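Local structure of lovastatin nonaketide synthase, polyketide synthase component (Aspergillus terreus, 7CPX) at residues Q556-G561 with A841-I846; H830-A835 with A860-V865; A1274-G1279 with E2400-I2405; P2406-A2411 with P2422-L2427. The protein catalyses, as an iterative multidomain polyketide synthase working with the enoyl reductase LovC, the assembly of dihydromonacolin L from nine malonyl-CoA units during lovastatin biosynthesis. The protein carries 2 engineered substitutions. All coordinates share one frame; numbering follows the deposited sequence.

Interaction 1: Q556-G561 with A841-I846; sequences QPSVLG and ALDIGI
V559 and I844 sit side by side on neighbouring strands, their CA atoms 4.6 Å apart, with 36° between the strand directions. The side chain of V559 can be followed outward. Its CB lies against CG2 of I844 at 3.6 Å. CG1 takes the cramped place between backbone N and carbonyl carbon (chi1 70°), which puts CG2 anti to N; that methyl reaches CG1 of I846 at 3.4 Å, so V559 bears on both isoleucines of the partner strand. On the other face, CB of L560 meets CD2 of L842 at 3.4 Å, the two leucines crossing at about a right angle. Between the faces runs a parallel ladder. S558 O accepts from I844 N at 3.0 Å and, weakly, from D843 N. L560 is gripped twice: its N donates to I844 O at 2.9 Å, and its O accepts from I846 N at 2.9 Å (N-H...O 162°). Strand 648-652 pairs with the far edge of 558-563, and 872-875 with that of 844-848. The contact is thus the middle of the five-stranded parallel sheet at the heart of the malonyl-CoA:ACP transacylase, an alpha/beta core characteristic of acyltransferase domains.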
loop_
_atom_site.group_PDB
_atom_site.type_symbol
_atom_site.label_atom_id
_atom_site.label_comp_id
_atom_site.label_asym_id
_atom_site.label_seq_id
_atom_site.Cartn_x
_atom_site.Cartn_y
_atom_site.Cartn_z
ATOM N N GLN A 556 -27.848 56.316 10.266
ATOM C CA GLN A 556 -27.233 57.509 10.848
ATOM C C GLN A 556 -27.396 58.687 9.896
ATOM O O GLN A 556 -26.414 59.199 9.344
ATOM C CB GLN A 556 -25.757 57.257 11.157
ATOM C CG GLN A 556 -25.520 56.156 12.178
ATOM C CD GLN A 556 -24.047 55.908 12.440
ATOM O OE1 GLN A 556 -23.585 54.766 12.420
ATOM N NE2 GLN A 556 -23.302 56.977 12.697
ATOM N N PRO A 557 -28.628 59.145 9.679
ATOM C CA PRO A 557 -28.857 60.333 8.843
ATOM C C PRO A 557 -28.849 61.660 9.590
ATOM O O PRO A 557 -29.264 62.668 9.012
ATOM C CB PRO A 557 -30.253 60.057 8.270
ATOM C CG PRO A 557 -30.946 59.325 9.361
ATOM C CD PRO A 557 -29.895 58.481 10.040
ATOM N N SER A 558 -28.392 61.694 10.841
ATOM C CA SER A 558 -28.464 62.905 11.650
ATOM C C SER A 558 -27.355 63.871 11.247
ATOM O O SER A 558 -26.163 63.579 11.427
ATOM C CB SER A 558 -28.370 62.559 13.134
ATOM O OG SER A 558 -27.251 61.734 13.392
ATOM N N VAL A 559 -27.750 65.026 10.714
ATOM C CA VAL A 559 -26.815 66.044 10.261
ATOM C C VAL A 559 -27.135 67.362 10.951
ATOM O O VAL A 559 -28.286 67.647 11.295
ATOM C CB VAL A 559 -26.851 66.227 8.728
ATOM C CG1 VAL A 559 -28.151 66.885 8.300
ATOM C CG2 VAL A 559 -25.657 67.044 8.260
ATOM N N LEU A 560 -26.095 68.164 11.150
ATOM C CA LEU A 560 -26.208 69.510 11.696
ATOM C C LEU A 560 -25.970 70.507 10.570
ATOM O O LEU A 560 -24.905 70.498 9.945
ATOM C CB LEU A 560 -25.209 69.726 12.832
ATOM C CG LEU A 560 -24.983 71.173 13.279
ATOM C CD1 LEU A 560 -26.292 71.826 13.687
ATOM C CD2 LEU A 560 -23.979 71.229 14.417
ATOM N N GLY A 561 -26.956 71.361 10.317
ATOM C CA GLY A 561 -26.851 72.333 9.248
ATOM C C GLY A 561 -26.184 73.620 9.684
ATOM O O GLY A 561 -26.802 74.451 10.356
ATOM N N ALA A 841 -26.251 62.524 20.107
ATOM C CA ALA A 841 -26.378 61.487 19.088
ATOM C C ALA A 841 -26.159 62.012 17.674
ATOM O O ALA A 841 -26.342 61.243 16.721
ATOM C CB ALA A 841 -27.753 60.826 19.188
ATOM N N LEU A 842 -25.782 63.278 17.505
ATOM C CA LEU A 842 -25.509 63.805 16.175
ATOM C C LEU A 842 -24.372 63.030 15.526
ATOM O O LEU A 842 -23.413 62.627 16.190
ATOM C CB LEU A 842 -25.155 65.290 16.258
ATOM C CG LEU A 842 -24.788 65.968 14.935
ATOM C CD1 LEU A 842 -25.971 65.964 13.978
ATOM C CD2 LEU A 842 -24.299 67.383 15.183
ATOM N N ASP A 843 -24.481 62.825 14.215
ATOM C CA ASP A 843 -23.518 62.034 13.462
ATOM C C ASP A 843 -22.637 62.875 12.553
ATOM O O ASP A 843 -21.411 62.730 12.580
ATOM C CB ASP A 843 -24.252 60.971 12.633
ATOM C CG ASP A 843 -25.014 59.984 13.496
ATOM O OD1 ASP A 843 -24.474 59.567 14.541
ATOM O OD2 ASP A 843 -26.157 59.635 13.133
ATOM N N ILE A 844 -23.223 63.758 11.743
ATOM C CA ILE A 844 -22.472 64.505 10.742
ATOM C C ILE A 844 -22.896 65.969 10.787
ATOM O O ILE A 844 -23.901 66.332 11.395
ATOM C CB ILE A 844 -22.662 63.909 9.329
ATOM C CG1 ILE A 844 -21.840 64.671 8.286
ATOM C CG2 ILE A 844 -24.136 63.887 8.950
ATOM C CD1 ILE A 844 -21.659 63.918 6.989
ATOM N N GLY A 845 -22.091 66.813 10.165
ATOM C CA GLY A 845 -22.449 68.209 9.971
ATOM C C GLY A 845 -22.148 68.640 8.554
ATOM O O GLY A 845 -21.136 68.246 7.975
ATOM N N ILE A 846 -23.044 69.450 7.998
ATOM C CA ILE A 846 -22.935 69.936 6.628
ATOM C C ILE A 846 -22.893 71.455 6.660
ATOM O O ILE A 846 -23.781 72.095 7.241
ATOM C CB ILE A 846 -24.094 69.443 5.749
ATOM C CG1 ILE A 846 -23.938 67.950 5.459
ATOM C CG2 ILE A 846 -24.146 70.233 4.449
ATOM C CD1 ILE A 846 -25.179 67.309 4.881
#

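Interaction 2: H830-A835 with A860-V865; sequences HAVQRA and ATIKDV
V865 and Q833 meet where the two helices come nearest, with CA atoms 5.7 Å apart. CG2 of V865 presses on CB of Q833 at 3.4 Å, while CG1 lies 3.7 Å from CG of the same glutamine. Both methyls therefore bear on the aliphatic root of Q833, across which V865 runs at about a right angle. The second meeting point is V832, whose CG1 touches CG1 of I862 at 3.7 Å and CG2 of T861 at 4.0 Å. With chi1 at 173°, V832 has CG1 anti to the backbone N, where this methyl can serve both partners. No hydrogen bond joins the segments, so the interface is purely one of van der Waals packing.

The polar end of T861 is directed elsewhere: OG1 bonds to P857 O in its own helix, and chi1 of -55° puts CG2 opposite N and facing V832. Helical backbone bonds, V865 N to T861 O among them, fix the spacing of the contacting residues. The axes approach to 9.2 Å and cross at -49°, and the buried area is a modest 219 Å².

Further out, V836 continues the seam of helix 828-838 against I862 and V865. The two helices lie side by side over the side of the central transacylase sheet that carries L560: V832, A831 and A835 pack on V652 of strand 648-652, and I862 CD1 comes within 4.4 Å of L560 CD2.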
loop_
_atom_site.group_PDB
_atom_site.type_symbol
_atom_site.label_atom_id
_atom_site.label_comp_id
_atom_site.label_asym_id
_atom_site.label_seq_id
_atom_site.Cartn_x
_atom_site.Cartn_y
_atom_site.Cartn_z
ATOM N N HIS A 830 -21.410 79.202 20.528
ATOM C CA HIS A 830 -22.370 78.826 21.559
ATOM C C HIS A 830 -23.539 78.047 20.969
ATOM O O HIS A 830 -24.004 77.068 21.564
ATOM C CB HIS A 830 -22.869 80.074 22.288
ATOM C CG HIS A 830 -23.663 79.773 23.522
ATOM N ND1 HIS A 830 -23.249 78.862 24.469
ATOM C CD2 HIS A 830 -24.844 80.266 23.964
ATOM C CE1 HIS A 830 -24.141 78.805 25.441
ATOM N NE2 HIS A 830 -25.119 79.647 25.160
ATOM N N ALA A 831 -24.035 78.471 19.804
ATOM C CA ALA A 831 -25.132 77.750 19.168
ATOM C C ALA A 831 -24.705 76.345 18.765
ATOM O O ALA A 831 -25.468 75.385 18.927
ATOM C CB ALA A 831 -25.635 78.526 17.952
ATOM N N VAL A 832 -23.490 76.204 18.230
ATOM C CA VAL A 832 -22.990 74.878 17.878
ATOM C C VAL A 832 -22.874 74.012 19.124
ATOM O O VAL A 832 -23.232 72.828 19.115
ATOM C CB VAL A 832 -21.642 74.991 17.142
ATOM C CG1 VAL A 832 -21.033 73.613 16.931
ATOM C CG2 VAL A 832 -21.820 75.706 15.814
ATOM N N GLN A 833 -22.357 74.587 20.212
ATOM C CA GLN A 833 -22.260 73.853 21.469
ATOM C C GLN A 833 -23.630 73.368 21.920
ATOM O O GLN A 833 -23.796 72.204 22.301
ATOM C CB GLN A 833 -21.624 74.746 22.536
ATOM C CG GLN A 833 -21.744 74.220 23.960
ATOM C CD GLN A 833 -21.010 75.090 24.960
ATOM O OE1 GLN A 833 -20.465 76.137 24.608
ATOM N NE2 GLN A 833 -20.992 74.663 26.217
ATOM N N ARG A 834 -24.627 74.253 21.880
ATOM C CA ARG A 834 -25.975 73.872 22.287
ATOM C C ARG A 834 -26.509 72.743 21.415
ATOM O O ARG A 834 -27.040 71.746 21.922
ATOM C CB ARG A 834 -26.897 75.088 22.214
ATOM C CG ARG A 834 -26.756 76.046 23.384
ATOM C CD ARG A 834 -27.676 75.648 24.524
ATOM N NE ARG A 834 -29.075 75.892 24.195
ATOM C CZ ARG A 834 -30.104 75.382 24.859
ATOM N NH1 ARG A 834 -29.929 74.573 25.891
ATOM N NH2 ARG A 834 -31.339 75.689 24.475
ATOM N N ALA A 835 -26.362 72.878 20.097
ATOM C CA ALA A 835 -26.911 71.879 19.188
ATOM C C ALA A 835 -26.251 70.522 19.389
ATOM O O ALA A 835 -26.927 69.487 19.369
ATOM C CB ALA A 835 -26.751 72.344 17.742
ATOM N N ALA A 860 -13.840 72.401 15.125
ATOM C CA ALA A 860 -13.110 72.551 16.379
ATOM C C ALA A 860 -14.067 72.720 17.552
ATOM O O ALA A 860 -13.865 72.128 18.618
ATOM C CB ALA A 860 -12.155 73.740 16.289
ATOM N N THR A 861 -15.117 73.524 17.374
ATOM C CA THR A 861 -16.106 73.697 18.433
ATOM C C THR A 861 -16.819 72.386 18.733
ATOM O O THR A 861 -17.086 72.067 19.897
ATOM C CB THR A 861 -17.119 74.772 18.036
ATOM O OG1 THR A 861 -16.431 75.986 17.714
ATOM C CG2 THR A 861 -18.100 75.032 19.172
ATOM N N ILE A 862 -17.149 71.619 17.693
ATOM C CA ILE A 862 -17.808 70.333 17.902
ATOM C C ILE A 862 -16.910 69.404 18.706
ATOM O O ILE A 862 -17.360 68.740 19.648
ATOM C CB ILE A 862 -18.203 69.706 16.552
ATOM C CG1 ILE A 862 -19.302 70.540 15.887
ATOM C CG2 ILE A 862 -18.654 68.261 16.752
ATOM C CD1 ILE A 862 -19.693 70.065 14.502
ATOM N N LYS A 863 -15.625 69.341 18.349
ATOM C CA LYS A 863 -14.707 68.467 19.071
ATOM C C LYS A 863 -14.508 68.934 20.508
ATOM O O LYS A 863 -14.378 68.112 21.421
ATOM C CB LYS A 863 -13.369 68.392 18.336
ATOM C CG LYS A 863 -13.416 67.534 17.083
ATOM C CD LYS A 863 -12.057 67.421 16.411
ATOM C CE LYS A 863 -11.614 68.744 15.807
ATOM N NZ LYS A 863 -10.344 68.608 15.043
ATOM N N ASP A 864 -14.473 70.250 20.729
ATOM C CA ASP A 864 -14.286 70.764 22.083
ATOM C C ASP A 864 -15.503 70.476 22.952
ATOM O O ASP A 864 -15.370 70.003 24.087
ATOM C CB ASP A 864 -14.003 72.266 22.035
ATOM C CG ASP A 864 -12.734 72.596 21.275
ATOM O OD1 ASP A 864 -11.798 71.769 21.290
ATOM O OD2 ASP A 864 -12.672 73.682 20.661
ATOM N N VAL A 865 -16.701 70.754 22.436
ATOM C CA VAL A 865 -17.918 70.519 23.209
ATOM C C VAL A 865 -18.088 69.030 23.481
ATOM O O VAL A 865 -18.348 68.613 24.616
ATOM C CB VAL A 865 -19.138 71.100 22.474
ATOM C CG1 VAL A 865 -20.416 70.815 23.253
ATOM C CG2 VAL A 865 -18.967 72.596 22.249
#

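Interaction 3: A1274-G1279 with E2400-I2405; sequences ARWSWG and ELTTGI
A1274 and T2402 make the backbone part of this contact, a single antiparallel bridge of the hydrogen-bonded kind with CA atoms 4.7 Å apart. A1274 N donates to T2402 O at 2.6 Å and T2402 N to A1274 O at 2.9 Å; both bonds are weak and strongly bent at the hydrogen. The strand segments diverge at 109°, which agrees with the pairing ending after one bridge.

Van der Waals contact beside the bridge is slight: CB of A1274 lies 3.8 Å from CB of T2402.

Polar atoms against an aromatic ring make up the rest, and W1276 is their centre. With chi1 at -74° its CG is anti to the carbonyl carbon, and the indole is carried back to segment 2400-2405. E2400, extended beyond CG, sets OE1 over one face of the six-membered ring, offset toward the rim and 3.0 Å from CH2; the carboxylate is inclined 60° to the indole. T2402 OG1 lies obliquely to the ring, 3.0 Å from NE1, but the angle is too poor for a hydrogen bond.

Charged groups complete the setting. R2423 makes a cation-pi contact with W1276, and R1275 forms a salt bridge with D1813.

Strand 1275-1280 is the edge strand of a mixed sheet, beside 1804-1811, whereas 2400-2402 is the last strand of the seven-stranded parallel sheet of the ketoreductase. The bridge thus joins the edge of the first sheet, which probably belongs to the structural, non-catalytic ketoreductase subdomain as in related synthases, to the outer edge of the Rossmann-type catalytic sheet.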
loop_
_atom_site.group_PDB
_atom_site.type_symbol
_atom_site.label_atom_id
_atom_site.label_comp_id
_atom_site.label_asym_id
_atom_site.label_seq_id
_atom_site.Cartn_x
_atom_site.Cartn_y
_atom_site.Cartn_z
ATOM N N ALA A 1274 3.640 -53.917 -17.564
ATOM C CA ALA A 1274 2.881 -55.123 -17.277
ATOM C C ALA A 1274 3.814 -56.321 -17.365
ATOM O O ALA A 1274 4.859 -56.264 -18.017
ATOM C CB ALA A 1274 1.705 -55.292 -18.244
ATOM N N ARG A 1275 3.425 -57.405 -16.702
ATOM C CA ARG A 1275 4.198 -58.635 -16.684
ATOM C C ARG A 1275 3.313 -59.810 -17.072
ATOM O O ARG A 1275 2.098 -59.802 -16.841
ATOM C CB ARG A 1275 4.818 -58.895 -15.304
ATOM C CG ARG A 1275 3.815 -58.944 -14.165
ATOM C CD ARG A 1275 4.444 -59.476 -12.884
ATOM N NE ARG A 1275 5.736 -58.859 -12.601
ATOM C CZ ARG A 1275 6.916 -59.439 -12.784
ATOM N NH1 ARG A 1275 7.021 -60.678 -13.238
ATOM N NH2 ARG A 1275 8.023 -58.759 -12.497
ATOM N N TRP A 1276 3.945 -60.823 -17.666
ATOM C CA TRP A 1276 3.273 -62.069 -18.029
ATOM C C TRP A 1276 3.144 -62.929 -16.779
ATOM O O TRP A 1276 3.906 -63.870 -16.546
ATOM C CB TRP A 1276 4.044 -62.809 -19.117
ATOM C CG TRP A 1276 3.931 -62.209 -20.473
ATOM C CD1 TRP A 1276 3.396 -61.002 -20.791
ATOM C CD2 TRP A 1276 4.361 -62.796 -21.707
ATOM N NE1 TRP A 1276 3.465 -60.793 -22.145
ATOM C CE2 TRP A 1276 4.055 -61.880 -22.732
ATOM C CE3 TRP A 1276 4.977 -64.004 -22.044
ATOM C CZ2 TRP A 1276 4.343 -62.135 -24.070
ATOM C CZ3 TRP A 1276 5.262 -64.255 -23.374
ATOM C CH2 TRP A 1276 4.945 -63.325 -24.370
ATOM N N SER A 1277 2.161 -62.594 -15.949
ATOM C CA SER A 1277 1.833 -63.478 -14.844
ATOM C C SER A 1277 1.484 -64.834 -15.435
ATOM O O SER A 1277 0.479 -64.969 -16.139
ATOM C CB SER A 1277 0.674 -62.921 -14.019
ATOM O OG SER A 1277 0.395 -63.750 -12.905
ATOM N N TRP A 1278 2.328 -65.831 -15.194
ATOM C CA TRP A 1278 2.148 -67.171 -15.743
ATOM C C TRP A 1278 1.484 -68.017 -14.663
ATOM O O TRP A 1278 2.103 -68.366 -13.657
ATOM C CB TRP A 1278 3.480 -67.764 -16.183
ATOM C CG TRP A 1278 3.986 -67.260 -17.499
ATOM C CD1 TRP A 1278 4.920 -66.290 -17.699
ATOM C CD2 TRP A 1278 3.602 -67.719 -18.799
ATOM N NE1 TRP A 1278 5.138 -66.108 -19.041
ATOM C CE2 TRP A 1278 4.341 -66.976 -19.740
ATOM C CE3 TRP A 1278 2.703 -68.683 -19.259
ATOM C CZ2 TRP A 1278 4.206 -67.165 -21.112
ATOM C CZ3 TRP A 1278 2.572 -68.871 -20.619
ATOM C CH2 TRP A 1278 3.318 -68.117 -21.531
ATOM N N GLY A 1279 0.213 -68.352 -14.874
ATOM C CA GLY A 1279 -0.538 -69.090 -13.887
ATOM C C GLY A 1279 -1.245 -70.288 -14.483
ATOM O O GLY A 1279 -1.474 -70.359 -15.690
ATOM N N GLU A 2400 10.463 -60.149 -20.127
ATOM C CA GLU A 2400 9.625 -59.438 -21.088
ATOM C C GLU A 2400 8.833 -58.381 -20.335
ATOM O O GLU A 2400 7.888 -58.694 -19.607
ATOM C CB GLU A 2400 8.700 -60.400 -21.823
ATOM C CG GLU A 2400 9.413 -61.547 -22.512
ATOM C CD GLU A 2400 8.513 -62.286 -23.484
ATOM O OE1 GLU A 2400 7.401 -61.790 -23.761
ATOM O OE2 GLU A 2400 8.917 -63.361 -23.973
ATOM N N LEU A 2401 9.217 -57.121 -20.509
ATOM C CA LEU A 2401 8.495 -56.004 -19.913
ATOM C C LEU A 2401 7.376 -55.612 -20.864
ATOM O O LEU A 2401 7.598 -54.903 -21.849
ATOM C CB LEU A 2401 9.433 -54.834 -19.641
ATOM C CG LEU A 2401 10.400 -55.014 -18.470
ATOM C CD1 LEU A 2401 11.415 -56.107 -18.755
ATOM C CD2 LEU A 2401 11.102 -53.709 -18.161
ATOM N N THR A 2402 6.174 -56.108 -20.591
ATOM C CA THR A 2402 5.015 -55.741 -21.391
ATOM C C THR A 2402 4.644 -54.291 -21.113
ATOM O O THR A 2402 4.557 -53.873 -19.955
ATOM C CB THR A 2402 3.841 -56.664 -21.077
ATOM O OG1 THR A 2402 4.226 -58.024 -21.313
ATOM C CG2 THR A 2402 2.641 -56.325 -21.945
ATOM N N THR A 2403 4.425 -53.525 -22.177
ATOM C CA THR A 2403 4.201 -52.097 -22.040
ATOM C C THR A 2403 3.306 -51.613 -23.169
ATOM O O THR A 2403 3.202 -52.248 -24.222
ATOM C CB THR A 2403 5.530 -51.330 -22.041
ATOM O OG1 THR A 2403 6.431 -51.931 -21.103
ATOM C CG2 THR A 2403 5.313 -49.883 -21.661
ATOM N N GLY A 2404 2.652 -50.479 -22.936
ATOM C CA GLY A 2404 1.859 -49.835 -23.958
ATOM C C GLY A 2404 0.408 -50.252 -24.016
ATOM O O GLY A 2404 -0.288 -49.868 -24.965
ATOM N N ILE A 2405 -0.071 -51.030 -23.054
ATOM C CA ILE A 2405 -1.476 -51.425 -22.992
ATOM C C ILE A 2405 -2.184 -50.481 -22.024
ATOM O O ILE A 2405 -1.843 -50.471 -20.830
ATOM C CB ILE A 2405 -1.635 -52.883 -22.547
ATOM C CG1 ILE A 2405 -0.885 -53.799 -23.512
ATOM C CG2 ILE A 2405 -3.107 -53.255 -22.501
ATOM C CD1 ILE A 2405 -0.869 -55.237 -23.091
#

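Interaction 4: P2406-A2411 with P2422-L2427; sequences PPLDPA and PRIGNL
CG of L2408 lies anti to its carbonyl carbon (chi1 -54°) and the chain runs on extended to CD1, which brings that methyl across to I2424 of segment 2422-2427. There chi1 of 73° lodges CG1 of I2424 between its own backbone N and carbonyl carbon, turned to the leucine. L2408 CD1 consequently lies 3.2 Å from both CG1 and CD1 of I2424, the two chains crossing at about a right angle; at this resolution the short distances say only that the groups touch. L2408 CD1 is also 4.1 Å from CB of L2427. A single hydrogen bond ties the backbones: L2408 N donates to L2427 O at 2.7 Å, nearly straight at 167°. L2427 O also lies 3.3 Å from CB of L2408, so the carbonyl is bordered by the base of the leucine. Both segments belong to the C-terminal end of the ketoreductase region, beyond strand 2400-2402, where the chain runs as loop and short 3-10 segments. One of these holds residues 2422-2426, with G2425 N bonded to P2422 O. Along the other segment D2409 forms an Asx turn, OD1 accepting from A2411 N at 3.0 Å from above the carboxylate plane. L2427 also packs on L1810 of strand 1804-1811, and R2423 forms a salt bridge with E1797.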
loop_
_atom_site.group_PDB
_atom_site.type_symbol
_atom_site.label_atom_id
_atom_site.label_comp_id
_atom_site.label_asym_id
_atom_site.label_seq_id
_atom_site.Cartn_x
_atom_site.Cartn_y
_atom_site.Cartn_z
ATOM N N PRO A 2406 -3.154 -49.693 -22.476
ATOM C CA PRO A 2406 -3.826 -48.763 -21.577
ATOM C C PRO A 2406 -4.860 -49.484 -20.733
ATOM O O PRO A 2406 -5.222 -50.632 -21.031
ATOM C CB PRO A 2406 -4.489 -47.771 -22.539
ATOM C CG PRO A 2406 -4.838 -48.616 -23.711
ATOM C CD PRO A 2406 -3.746 -49.659 -23.826
ATOM N N PRO A 2407 -5.351 -48.855 -19.668
ATOM C CA PRO A 2407 -6.495 -49.431 -18.953
ATOM C C PRO A 2407 -7.648 -49.675 -19.909
ATOM O O PRO A 2407 -8.216 -48.731 -20.467
ATOM C CB PRO A 2407 -6.827 -48.368 -17.899
ATOM C CG PRO A 2407 -5.552 -47.627 -17.698
ATOM C CD PRO A 2407 -4.874 -47.613 -19.037
ATOM N N LEU A 2408 -7.997 -50.942 -20.113
ATOM C CA LEU A 2408 -8.954 -51.319 -21.145
ATOM C C LEU A 2408 -10.362 -50.990 -20.667
ATOM O O LEU A 2408 -10.890 -51.644 -19.761
ATOM C CB LEU A 2408 -8.812 -52.801 -21.476
ATOM C CG LEU A 2408 -7.391 -53.227 -21.847
ATOM C CD1 LEU A 2408 -7.329 -54.721 -22.045
ATOM C CD2 LEU A 2408 -6.919 -52.505 -23.095
ATOM N N ASP A 2409 -10.967 -49.979 -21.274
ATOM C CA ASP A 2409 -12.312 -49.568 -20.902
ATOM C C ASP A 2409 -13.330 -50.511 -21.535
ATOM O O ASP A 2409 -13.341 -50.655 -22.763
ATOM C CB ASP A 2409 -12.572 -48.138 -21.355
ATOM C CG ASP A 2409 -13.907 -47.607 -20.872
ATOM O OD1 ASP A 2409 -14.611 -48.334 -20.142
ATOM O OD2 ASP A 2409 -14.251 -46.458 -21.223
ATOM N N PRO A 2410 -14.189 -51.167 -20.752
ATOM C CA PRO A 2410 -15.237 -51.995 -21.370
ATOM C C PRO A 2410 -16.135 -51.212 -22.309
ATOM O O PRO A 2410 -16.653 -51.782 -23.278
ATOM C CB PRO A 2410 -16.012 -52.536 -20.162
ATOM C CG PRO A 2410 -15.034 -52.507 -19.043
ATOM C CD PRO A 2410 -14.175 -51.304 -19.285
ATOM N N ALA A 2411 -16.339 -49.918 -22.050
ATOM C CA ALA A 2411 -17.152 -49.105 -22.947
ATOM C C ALA A 2411 -16.585 -49.100 -24.359
ATOM O O ALA A 2411 -17.337 -48.959 -25.330
ATOM C CB ALA A 2411 -17.252 -47.676 -22.413
ATOM N N PRO A 2422 -8.292 -63.119 -23.231
ATOM C CA PRO A 2422 -8.117 -63.179 -21.772
ATOM C C PRO A 2422 -6.723 -62.806 -21.312
ATOM O O PRO A 2422 -6.532 -62.545 -20.119
ATOM C CB PRO A 2422 -8.436 -64.640 -21.444
ATOM C CG PRO A 2422 -8.057 -65.374 -22.683
ATOM C CD PRO A 2422 -8.454 -64.463 -23.812
ATOM N N ARG A 2423 -5.743 -62.780 -22.218
ATOM C CA ARG A 2423 -4.376 -62.456 -21.831
ATOM C C ARG A 2423 -4.306 -61.109 -21.122
ATOM O O ARG A 2423 -3.459 -60.900 -20.246
ATOM C CB ARG A 2423 -3.486 -62.454 -23.073
ATOM C CG ARG A 2423 -1.998 -62.518 -22.794
ATOM C CD ARG A 2423 -1.200 -62.252 -24.061
ATOM N NE ARG A 2423 0.102 -62.907 -24.041
ATOM C CZ ARG A 2423 0.318 -64.153 -24.437
ATOM N NH1 ARG A 2423 -0.666 -64.919 -24.880
ATOM N NH2 ARG A 2423 1.553 -64.645 -24.389
ATOM N N ILE A 2424 -5.202 -60.191 -21.476
ATOM C CA ILE A 2424 -5.180 -58.823 -20.973
ATOM C C ILE A 2424 -6.216 -58.656 -19.872
ATOM O O ILE A 2424 -6.601 -57.531 -19.534
ATOM C CB ILE A 2424 -5.454 -57.830 -22.112
ATOM C CG1 ILE A 2424 -6.936 -57.904 -22.491
ATOM C CG2 ILE A 2424 -4.570 -58.146 -23.303
ATOM C CD1 ILE A 2424 -7.256 -57.381 -23.852
ATOM N N GLY A 2425 -6.675 -59.772 -19.306
ATOM C CA GLY A 2425 -7.847 -59.721 -18.447
ATOM C C GLY A 2425 -7.686 -58.766 -17.281
ATOM O O GLY A 2425 -8.607 -58.018 -16.941
ATOM N N ASN A 2426 -6.510 -58.771 -16.654
ATOM C CA ASN A 2426 -6.297 -57.952 -15.468
ATOM C C ASN A 2426 -6.224 -56.464 -15.781
ATOM O O ASN A 2426 -6.218 -55.654 -14.847
ATOM C CB ASN A 2426 -5.017 -58.385 -14.753
ATOM C CG ASN A 2426 -5.186 -58.443 -13.249
ATOM O OD1 ASN A 2426 -5.479 -59.497 -12.687
ATOM N ND2 ASN A 2426 -5.005 -57.305 -12.589
ATOM N N LEU A 2427 -6.167 -56.084 -17.057
ATOM C CA LEU A 2427 -5.975 -54.698 -17.457
ATOM C C LEU A 2427 -7.279 -54.007 -17.844
ATOM O O LEU A 2427 -7.245 -52.995 -18.554
ATOM C CB LEU A 2427 -4.987 -54.626 -18.623
ATOM C CG LEU A 2427 -3.750 -55.517 -18.499
ATOM C CD1 LEU A 2427 -2.814 -55.294 -19.672
ATOM C CD2 LEU A 2427 -3.031 -55.269 -17.186
#

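Overall arrangement
The four contacts form two pairs on opposite sides of the chain's centre. Interactions 1 and 2 share the transacylase core: their centres are 13 Å apart, L560 CD1 meets A835 CB at 4.1 Å, and helix 828-838, strand 844-848 and helix 855-865 follow one another in the chain. Interactions 3 and 4, also 13 Å apart between centres, touch where I2405 CG2 lies 3.5 Å from L2427 CD1 and where R2423 NH2 lies 3.6 Å from W1276 CH2. Between the pairs the nearest atoms are at least about 107 Å apart, so the two pairs do not touch. None of the four lies at a known catalytic residue or at the NADP pocket, although segment 2400-2405 and both segments of interaction 4 belong to the ketoreductase region, which holds NADP.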